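Local coordinates for protein macrophomate synthase intermolecular Diels-Alderase (PDB 1IZC) that is a TIM-barrel enzyme of the HpcH/HpaI aldolase/citrate lyase family that binds a magnesium ion, at residues I69-G74 with V98-P103. The protein carries 1 engineered substitution. Numbering follows the deposited sequence.
With PYR (pyruvic acid), chain C.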
# COMPACT_ATOMS: atom_id res chain seq x y z
N ILE A 69 -4.48 -16.21 -12.66
CA ILE A 69 -4.63 -14.82 -12.25
C ILE A 69 -5.06 -13.96 -13.43
O ILE A 69 -4.40 -13.96 -14.47
CB ILE A 69 -3.31 -14.29 -11.67
CG1 ILE A 69 -2.86 -15.21 -10.52
CG2 ILE A 69 -3.48 -12.84 -11.19
CD1 ILE A 69 -1.51 -14.82 -9.90
N ASP A 70 -6.15 -13.22 -13.26
CA ASP A 70 -6.66 -12.38 -14.33
C ASP A 70 -6.21 -10.93 -14.18
O ASP A 70 -6.68 -10.20 -13.31
CB ASP A 70 -8.19 -12.45 -14.36
CG ASP A 70 -8.80 -11.65 -15.49
OD1 ASP A 70 -8.05 -11.23 -16.39
OD2 ASP A 70 -10.03 -11.45 -15.48
N VAL A 71 -5.28 -10.52 -15.04
CA VAL A 71 -4.79 -9.17 -15.00
C VAL A 71 -5.53 -8.33 -16.04
O VAL A 71 -5.46 -7.11 -16.01
CB VAL A 71 -3.26 -9.12 -15.25
CG1 VAL A 71 -2.75 -7.70 -15.19
CG2 VAL A 71 -2.55 -9.96 -14.22
N GLU A 72 -6.23 -8.98 -16.96
CA GLU A 72 -6.97 -8.17 -17.93
C GLU A 72 -8.05 -7.41 -17.19
O GLU A 72 -8.24 -6.21 -17.42
CB GLU A 72 -7.63 -9.01 -19.03
CG GLU A 72 -8.44 -8.10 -19.99
CD GLU A 72 -9.24 -8.85 -21.06
OE1 GLU A 72 -9.60 -10.03 -20.83
OE2 GLU A 72 -9.51 -8.24 -22.11
N HIS A 73 -8.74 -8.10 -16.29
CA HIS A 73 -9.83 -7.48 -15.54
C HIS A 73 -9.66 -7.47 -14.02
O HIS A 73 -10.50 -6.89 -13.32
CB HIS A 73 -11.15 -8.15 -15.90
CG HIS A 73 -11.58 -7.88 -17.31
ND1 HIS A 73 -11.92 -6.62 -17.75
CD2 HIS A 73 -11.74 -8.70 -18.37
CE1 HIS A 73 -12.27 -6.68 -19.02
NE2 HIS A 73 -12.17 -7.93 -19.42
N GLY A 74 -8.62 -8.13 -13.52
CA GLY A 74 -8.36 -8.13 -12.09
C GLY A 74 -7.57 -6.88 -11.75
O GLY A 74 -6.63 -6.51 -12.45
N VAL A 98 1.37 -21.17 -12.19
CA VAL A 98 0.64 -19.93 -12.34
C VAL A 98 0.41 -19.57 -13.80
O VAL A 98 1.34 -19.56 -14.60
CB VAL A 98 1.38 -18.74 -11.66
CG1 VAL A 98 0.61 -17.45 -11.90
CG2 VAL A 98 1.54 -19.01 -10.18
N ILE A 99 -0.85 -19.30 -14.13
CA ILE A 99 -1.24 -18.89 -15.48
C ILE A 99 -1.80 -17.49 -15.32
O ILE A 99 -2.57 -17.22 -14.38
CB ILE A 99 -2.33 -19.82 -16.04
CG1 ILE A 99 -1.76 -21.24 -16.19
CG2 ILE A 99 -2.82 -19.30 -17.40
CD1 ILE A 99 -2.83 -22.32 -16.37
N VAL A 100 -1.42 -16.59 -16.21
CA VAL A 100 -1.88 -15.22 -16.10
C VAL A 100 -2.53 -14.76 -17.39
O VAL A 100 -1.95 -14.93 -18.46
CB VAL A 100 -0.71 -14.24 -15.80
CG1 VAL A 100 -1.23 -12.81 -15.72
CG2 VAL A 100 -0.04 -14.62 -14.49
N ARG A 101 -3.74 -14.25 -17.28
CA ARG A 101 -4.37 -13.69 -18.47
C ARG A 101 -4.03 -12.21 -18.41
O ARG A 101 -4.39 -11.51 -17.46
CB ARG A 101 -5.89 -13.83 -18.50
CG ARG A 101 -6.41 -12.92 -19.61
CD ARG A 101 -7.81 -13.14 -19.95
NE ARG A 101 -8.73 -12.68 -18.92
CZ ARG A 101 -10.03 -12.87 -19.02
NH1 ARG A 101 -10.50 -13.50 -20.09
NH2 ARG A 101 -10.86 -12.46 -18.07
N VAL A 102 -3.32 -11.74 -19.42
CA VAL A 102 -2.86 -10.37 -19.46
C VAL A 102 -3.69 -9.48 -20.36
O VAL A 102 -4.46 -9.96 -21.18
CB VAL A 102 -1.41 -10.32 -19.98
CG1 VAL A 102 -0.49 -11.13 -19.07
CG2 VAL A 102 -1.34 -10.87 -21.41
N PRO A 103 -3.57 -8.16 -20.17
CA PRO A 103 -4.32 -7.22 -21.02
C PRO A 103 -3.68 -7.45 -22.40
O PRO A 103 -2.47 -7.64 -22.49
CB PRO A 103 -3.95 -5.85 -20.46
CG PRO A 103 -3.58 -6.14 -19.02
CD PRO A 103 -2.84 -7.45 -19.10
C PYR C . -15.12 -14.31 -21.68
O PYR C . -15.20 -13.24 -22.32
OXT PYR C . -16.07 -15.12 -21.53
CA PYR C . -13.76 -14.54 -21.08
O3 PYR C . -12.80 -13.75 -21.21
CB PYR C . -13.63 -15.80 -20.33
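V71 CG2 presses on V100 CG1 at 3.5 Å, a tight carbon contact. The other branch of V71, CG1, lies anti to the backbone N (chi1 -179°) and meets CD of P103. Nearer the start of the strands, I69 CD1 touches V98 CG1 at 3.9 Å. Helix 78-91 covers I69, V71 and V98 with I85, L81 and A88; A113 of helix 107-116 packs on V100. Strands 66-70 and 97-101 are neighbours in the parallel eight-stranded TIM barrel, and helix 78-91 links them as a beta-alpha-beta unit. I69 N bonds I99 O and R101 N bonds I69 O; just past the strand end, V71 N bonds R101 O. D70 and R101 pair on the other face, their side chains side by side. In this salt bridge R101 NE donates to D70 OD1 at 3.0 Å and R101 NH2 to D70 OD2 at 2.9 Å. Both bonds are nearly straight, but the two planes are turned 61° apart, and the nitrogens meet the oxygens from above the carboxylate plane. H73 N reaches D70 OD1 from the opposite face, closing an Asx motif. W152 of the second subunit also bonds D70 OD2. E72 OE1 sits 3.3 Å above the centre of the R101 guanidinium, a contact of charges alone; E72 OE2 is hydrogen-bonded to H125 NE2. The bend of R101 at chi3 (71°) turns the group toward the ligand. R101 NH1 donates to O3 of pyruvic acid at 2.6 Å and also bonds Q183 OE1.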